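Local coordinates for protein 4-hydroxy-tetrahydrodipicolinate synthase (Methylacidiphilum fumariolicum SolV, PDB 6T3T) that probably catalyses the condensation of pyruvate with aspartate semialdehyde to 4-hydroxy-tetrahydrodipicolinate, a step of lysine biosynthesis, and works as a homotetramer, at residues 37-42 and 69-74; 231-236 and 291-296. All blocks are in the same frame, centred on the assembly; numbering follows the deposited sequence.

Interaction 1. Residues 37-42 and 69-74; sequences DGIVPV and KRIKIF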
loop_
_atom_site.group_PDB
_atom_site.type_symbol
_atom_site.label_atom_id
_atom_site.label_comp_id
_atom_site.label_asym_id
_atom_site.label_seq_id
_atom_site.Cartn_x
_atom_site.Cartn_y
_atom_site.Cartn_z
ATOM N N ASP A 37 -23.267 5.382 26.276
ATOM C CA ASP A 37 -24.580 5.104 25.713
ATOM C C ASP A 37 -24.845 3.622 25.532
ATOM O O ASP A 37 -26.018 3.225 25.498
ATOM C CB ASP A 37 -24.747 5.833 24.387
ATOM C CG ASP A 37 -24.702 7.330 24.578
ATOM O OD1 ASP A 37 -25.646 7.851 25.201
ATOM O OD2 ASP A 37 -23.683 7.960 24.214
ATOM N N GLY A 38 -23.805 2.808 25.412
ATOM C CA GLY A 38 -24.037 1.394 25.194
ATOM C C GLY A 38 -22.736 0.630 25.196
ATOM O O GLY A 38 -21.646 1.205 25.280
ATOM N N ILE A 39 -22.871 -0.688 25.081
ATOM C CA ILE A 39 -21.768 -1.632 25.215
ATOM C C ILE A 39 -21.739 -2.533 23.984
ATOM O O ILE A 39 -22.788 -2.980 23.506
ATOM C CB ILE A 39 -21.926 -2.479 26.506
ATOM C CG1 ILE A 39 -22.060 -1.578 27.744
ATOM C CG2 ILE A 39 -20.770 -3.480 26.671
ATOM C CD1 ILE A 39 -20.776 -0.853 28.142
ATOM N N VAL A 40 -20.543 -2.808 23.476
ATOM C CA VAL A 40 -20.334 -3.828 22.452
ATOM C C VAL A 40 -19.535 -4.968 23.072
ATOM O O VAL A 40 -18.304 -4.897 23.138
ATOM C CB VAL A 40 -19.607 -3.261 21.233
ATOM C CG1 VAL A 40 -19.265 -4.381 20.287
ATOM C CG2 VAL A 40 -20.450 -2.221 20.565
ATOM N N PRO A 41 -20.179 -6.011 23.568
ATOM C CA PRO A 41 -19.428 -7.144 24.106
ATOM C C PRO A 41 -18.974 -8.061 22.989
ATOM O O PRO A 41 -19.599 -8.132 21.930
ATOM C CB PRO A 41 -20.443 -7.836 25.022
ATOM C CG PRO A 41 -21.776 -7.568 24.332
ATOM C CD PRO A 41 -21.637 -6.238 23.596
ATOM N N VAL A 42 -17.868 -8.760 23.250
ATOM C CA VAL A 42 -17.287 -9.821 22.422
ATOM C C VAL A 42 -17.110 -9.429 20.957
ATOM O O VAL A 42 -17.462 -10.194 20.045
ATOM C CB VAL A 42 -18.100 -11.135 22.557
ATOM C CG1 VAL A 42 -18.189 -11.523 24.014
ATOM C CG2 VAL A 42 -19.511 -11.052 21.956
ATOM N N LYS A 69 -30.710 -3.444 30.964
ATOM C CA LYS A 69 -31.325 -2.470 30.067
ATOM C C LYS A 69 -31.041 -1.015 30.432
ATOM O O LYS A 69 -31.664 -0.119 29.868
ATOM C CB LYS A 69 -32.841 -2.694 29.968
ATOM C CG LYS A 69 -33.196 -4.050 29.373
ATOM C CD LYS A 69 -33.574 -3.909 27.911
ATOM C CE LYS A 69 -35.099 -3.773 27.762
ATOM N NZ LYS A 69 -35.488 -3.689 26.316
ATOM N N ARG A 70 -30.124 -0.739 31.356
ATOM C CA ARG A 70 -29.864 0.660 31.694
ATOM C C ARG A 70 -29.221 1.402 30.526
ATOM O O ARG A 70 -29.520 2.575 30.297
ATOM C CB ARG A 70 -28.983 0.751 32.929
ATOM C CG ARG A 70 -29.684 0.308 34.188
ATOM C CD ARG A 70 -28.725 0.257 35.365
ATOM N NE ARG A 70 -27.913 -0.957 35.341
ATOM C CZ ARG A 70 -26.916 -1.192 36.193
ATOM N NH1 ARG A 70 -26.611 -0.303 37.116
ATOM N NH2 ARG A 70 -26.222 -2.312 36.114
ATOM N N ILE A 71 -28.353 0.733 29.769
ATOM C CA ILE A 71 -27.793 1.271 28.536
ATOM C C ILE A 71 -27.874 0.176 27.463
ATOM O O ILE A 71 -28.146 -0.996 27.753
ATOM C CB ILE A 71 -26.344 1.787 28.732
ATOM C CG1 ILE A 71 -25.398 0.665 29.169
ATOM C CG2 ILE A 71 -26.278 2.910 29.759
ATOM C CD1 ILE A 71 -23.900 1.131 29.375
ATOM N N LYS A 72 -27.596 0.557 26.215
ATOM C CA LYS A 72 -27.806 -0.353 25.092
ATOM C C LYS A 72 -26.689 -1.378 24.978
ATOM O O LYS A 72 -25.548 -1.145 25.382
ATOM C CB LYS A 72 -27.898 0.411 23.779
ATOM C CG LYS A 72 -28.876 1.546 23.810
ATOM C CD LYS A 72 -30.275 1.030 23.564
ATOM C CE LYS A 72 -31.290 2.145 23.610
ATOM N NZ LYS A 72 -32.678 1.590 23.558
ATOM N N ILE A 73 -27.020 -2.515 24.384
ATOM C CA ILE A 73 -26.040 -3.540 24.068
ATOM C C ILE A 73 -26.162 -3.885 22.590
ATOM O O ILE A 73 -27.248 -4.271 22.126
ATOM C CB ILE A 73 -26.222 -4.807 24.910
ATOM C CG1 ILE A 73 -26.129 -4.473 26.399
ATOM C CG2 ILE A 73 -25.177 -5.831 24.508
ATOM C CD1 ILE A 73 -26.410 -5.675 27.280
ATOM N N PHE A 74 -25.060 -3.741 21.851
ATOM C CA PHE A 74 -24.954 -4.269 20.496
ATOM C C PHE A 74 -23.873 -5.335 20.527
ATOM O O PHE A 74 -22.680 -5.020 20.617
ATOM C CB PHE A 74 -24.654 -3.175 19.467
ATOM C CG PHE A 74 -25.862 -2.377 19.088
ATOM C CD1 PHE A 74 -26.464 -1.524 20.006
ATOM C CD2 PHE A 74 -26.432 -2.513 17.827
ATOM C CE1 PHE A 74 -27.592 -0.777 19.661
ATOM C CE2 PHE A 74 -27.577 -1.773 17.469
ATOM C CZ PHE A 74 -28.162 -0.912 18.399
#

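Interaction 2. Residues 231-236 and 291-296; sequences RQLHQT and EKLAKV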
loop_
_atom_site.group_PDB
_atom_site.type_symbol
_atom_site.label_atom_id
_atom_site.label_comp_id
_atom_site.label_asym_id
_atom_site.label_seq_id
_atom_site.Cartn_x
_atom_site.Cartn_y
_atom_site.Cartn_z
ATOM N N ARG A 231 -11.860 19.654 20.277
ATOM C CA ARG A 231 -10.486 19.521 19.785
ATOM C C ARG A 231 -9.483 19.469 20.938
ATOM O O ARG A 231 -8.528 18.680 20.914
ATOM C CB ARG A 231 -10.155 20.689 18.851
ATOM C CG ARG A 231 -8.698 20.718 18.401
ATOM C CD ARG A 231 -8.504 21.679 17.237
ATOM N NE ARG A 231 -8.694 23.086 17.595
ATOM C CZ ARG A 231 -8.996 24.039 16.711
ATOM N NH1 ARG A 231 -9.156 23.738 15.417
ATOM N NH2 ARG A 231 -9.131 25.298 17.113
ATOM N N GLN A 232 -9.696 20.318 21.948
ATOM C CA GLN A 232 -8.875 20.349 23.151
ATOM C C GLN A 232 -8.844 18.981 23.836
ATOM O O GLN A 232 -7.775 18.503 24.242
ATOM C CB GLN A 232 -9.439 21.430 24.076
ATOM C CG GLN A 232 -8.503 21.998 25.108
ATOM C CD GLN A 232 -9.127 23.175 25.877
ATOM O OE1 GLN A 232 -10.152 23.750 25.480
ATOM N NE2 GLN A 232 -8.517 23.513 26.979
ATOM N N LEU A 233 -10.021 18.342 23.991
ATOM C CA LEU A 233 -10.075 17.017 24.606
ATOM C C LEU A 233 -9.406 15.985 23.728
ATOM O O LEU A 233 -8.671 15.125 24.225
ATOM C CB LEU A 233 -11.513 16.567 24.881
ATOM C CG LEU A 233 -12.139 16.650 26.256
ATOM C CD1 LEU A 233 -13.440 15.839 26.317
ATOM C CD2 LEU A 233 -11.165 16.234 27.333
ATOM N N HIS A 234 -9.640 16.071 22.416
ATOM C CA HIS A 234 -8.963 15.203 21.463
ATOM C C HIS A 234 -7.450 15.289 21.607
ATOM O O HIS A 234 -6.761 14.265 21.665
ATOM C CB HIS A 234 -9.383 15.581 20.050
ATOM C CG HIS A 234 -8.539 14.951 19.004
ATOM N ND1 HIS A 234 -8.769 13.676 18.542
ATOM C CD2 HIS A 234 -7.462 15.414 18.327
ATOM C CE1 HIS A 234 -7.861 13.370 17.632
ATOM N NE2 HIS A 234 -7.054 14.406 17.486
ATOM N N GLN A 235 -6.911 16.505 21.710
ATOM C CA GLN A 235 -5.451 16.624 21.784
ATOM C C GLN A 235 -4.939 16.119 23.127
ATOM O O GLN A 235 -3.852 15.518 23.202
ATOM C CB GLN A 235 -5.001 18.086 21.552
ATOM C CG GLN A 235 -5.293 18.676 20.142
ATOM C CD GLN A 235 -5.202 20.225 20.035
ATOM O OE1 GLN A 235 -4.972 20.926 21.013
ATOM N NE2 GLN A 235 -5.390 20.742 18.823
ATOM N N THR A 236 -5.728 16.315 24.185
ATOM C CA THR A 236 -5.383 15.774 25.492
ATOM C C THR A 236 -5.307 14.257 25.443
ATOM O O THR A 236 -4.409 13.656 26.044
ATOM C CB THR A 236 -6.415 16.197 26.541
ATOM O OG1 THR A 236 -6.454 17.625 26.647
ATOM C CG2 THR A 236 -6.069 15.600 27.901
ATOM N N GLU A 291 -3.024 13.035 34.394
ATOM C CA GLU A 291 -2.776 14.390 34.867
ATOM C C GLU A 291 -3.291 15.424 33.866
ATOM O O GLU A 291 -3.898 16.422 34.267
ATOM C CB GLU A 291 -1.300 14.596 35.206
ATOM C CG GLU A 291 -0.995 16.065 35.384
ATOM C CD GLU A 291 -1.781 16.701 36.558
ATOM O OE1 GLU A 291 -1.473 17.868 36.902
ATOM O OE2 GLU A 291 -2.673 16.036 37.172
ATOM N N LYS A 292 -3.094 15.199 32.563
ATOM C CA LYS A 292 -3.579 16.180 31.590
ATOM C C LYS A 292 -5.109 16.274 31.607
ATOM O O LYS A 292 -5.672 17.373 31.514
ATOM C CB LYS A 292 -3.094 15.824 30.191
ATOM C CG LYS A 292 -1.568 15.914 29.949
ATOM C CD LYS A 292 -1.273 15.320 28.576
ATOM C CE LYS A 292 0.152 15.630 28.080
ATOM N NZ LYS A 292 0.365 15.152 26.660
ATOM N N LEU A 293 -5.798 15.133 31.724
ATOM C CA LEU A 293 -7.252 15.133 31.834
ATOM C C LEU A 293 -7.723 15.901 33.070
ATOM O O LEU A 293 -8.756 16.589 33.030
ATOM C CB LEU A 293 -7.768 13.694 31.885
ATOM C CG LEU A 293 -7.847 13.007 30.526
ATOM C CD1 LEU A 293 -8.156 11.545 30.685
ATOM C CD2 LEU A 293 -8.921 13.700 29.684
ATOM N N ALA A 294 -6.982 15.790 34.183
ATOM C CA ALA A 294 -7.360 16.516 35.390
ATOM C C ALA A 294 -7.285 18.024 35.162
ATOM O O ALA A 294 -8.123 18.768 35.672
ATOM C CB ALA A 294 -6.477 16.091 36.564
ATOM N N LYS A 295 -6.364 18.478 34.314
ATOM C CA LYS A 295 -6.208 19.900 34.063
ATOM C C LYS A 295 -7.280 20.445 33.127
ATOM O O LYS A 295 -7.450 21.668 33.058
ATOM C CB LYS A 295 -4.829 20.186 33.464
ATOM C CG LYS A 295 -3.686 19.911 34.446
ATOM C CD LYS A 295 -2.328 19.820 33.756
ATOM C CE LYS A 295 -1.884 21.127 33.132
ATOM N NZ LYS A 295 -0.407 21.137 32.913
ATOM N N VAL A 296 -7.993 19.581 32.400
ATOM C CA VAL A 296 -9.095 20.048 31.560
ATOM C C VAL A 296 -10.387 19.420 32.058
ATOM O O VAL A 296 -11.298 19.147 31.267
ATOM C CB VAL A 296 -8.876 19.774 30.055
ATOM C CG1 VAL A 296 -7.709 20.616 29.525
ATOM C CG2 VAL A 296 -8.662 18.293 29.770
HETATM O O HOH W 1 -1.497 16.012 24.412
#

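Interaction 1. Residues 37-42 and 69-74
Three backbone hydrogen bonds join residues 37-39 to residues 72-74, and strands 38-40 and 72-76 run parallel as neighbours. Lys-72 gives its N-H to Asp-37 O (N to O 3.2 Å) and takes one at its own O from Ile-39 N (2.7 Å). Phe-74 N then reaches Ile-39 O at 2.9 Å, almost in line with the carbonyl. Two CA-H...O contacts add to these: Ile-73 CA to Ile-39 O, and Val-40 CA to Phe-74 O at 3.2 Å. Gly-38 CA lies 3.0 Å from Lys-72 O, where the two strands run close together.

Ile-39 and Ile-73 point to one face of the sheet, and the closer apolar contacts gather about them. Ile-71 CD1 meets Ile-39 CG1 at 3.7 Å. Ile-71 CG1 sits between its backbone N and carbonyl carbon (chi1 61°), and the extended chi2 carries CD1 to Ile-39. Farther along, Ile-73 CG2 touches Pro-41 CD (3.7 Å), the side chains crossing nearly at right angles. Val-40 CG2 meets Phe-74 CB more loosely, at 4.4 Å.

The pair closes the beta-alpha-beta unit 38-40, 53-67, 72-76 of the TIM barrel. Ile-39 packs on helix 21-32 and Ile-73 on helix 53-67. Strand 38-40 bonds along its other edge to strand 5-9.

Interaction 2. Residues 231-236 and 291-296
Thr-236 turns its methyl CG2 anti to the backbone N and its OG1 beside that N (chi1 -61°), which lays CG2 against Lys-292 and Leu-293 and leaves OG1 beside Val-296. Val-296, with chi1 -67°, sends CG1 toward Gln-232 and CG2 toward Thr-236. The contact is an antiparallel helix pair in the C-terminal helical part that follows the TIM barrel. The short axes run at 163° and stand 10.3 Å apart.

Packing is mostly apolar. Thr-236 CG2 rests 3.8 Å from Lys-292 CB and also touches Leu-293 CD2. Leu-233 CD2 lies 4.1 Å from both Leu-293 CD2 and Val-296 CG2. The two leucines cross at about a right angle. Thr-236 and Val-296 meet tip to tip, OG1 to CG2 at 3.9 Å. Gln-232 slides past Val-296 in the opposite direction and brings NE2 near CG1.

Leu-299 and Trp-300 of the C-terminal tail also pack on Leu-233, and helix 212-223 flanks both leucines. His-234 NE2 hydrogen-bonds Ser-172 OG of a second subunit. Along one side a water bridges Lys-292 NZ (3.0 Å) and Gln-235 O (2.7 Å). Gln-232 O accepts two bonds, from Thr-236 N and from Thr-236 OG1 at 2.9 Å, arriving from opposite faces of its carbonyl plane.

Interaction 1 lies within the barrel and interaction 2 in the C-terminal helices. Their centres are 26 Å apart, their nearest atoms about 13 Å, and they share no helix or strand. Along the chain they come in series: strands 38-40 and 72-76 are paired early, and helices 227-243 and 276-295 meet only after all eight barrel strands. In interaction 1 the Val-40 side chain is about 4 Å from that of Val-204, a predicted pyruvate-binding residue, and about 6 Å from that of Lys-162, the predicted Schiff-base lysine. No other chain touches it. Interaction 2 is away from these sites. Both its helices reach a second subunit, which puts it beside a subunit interface.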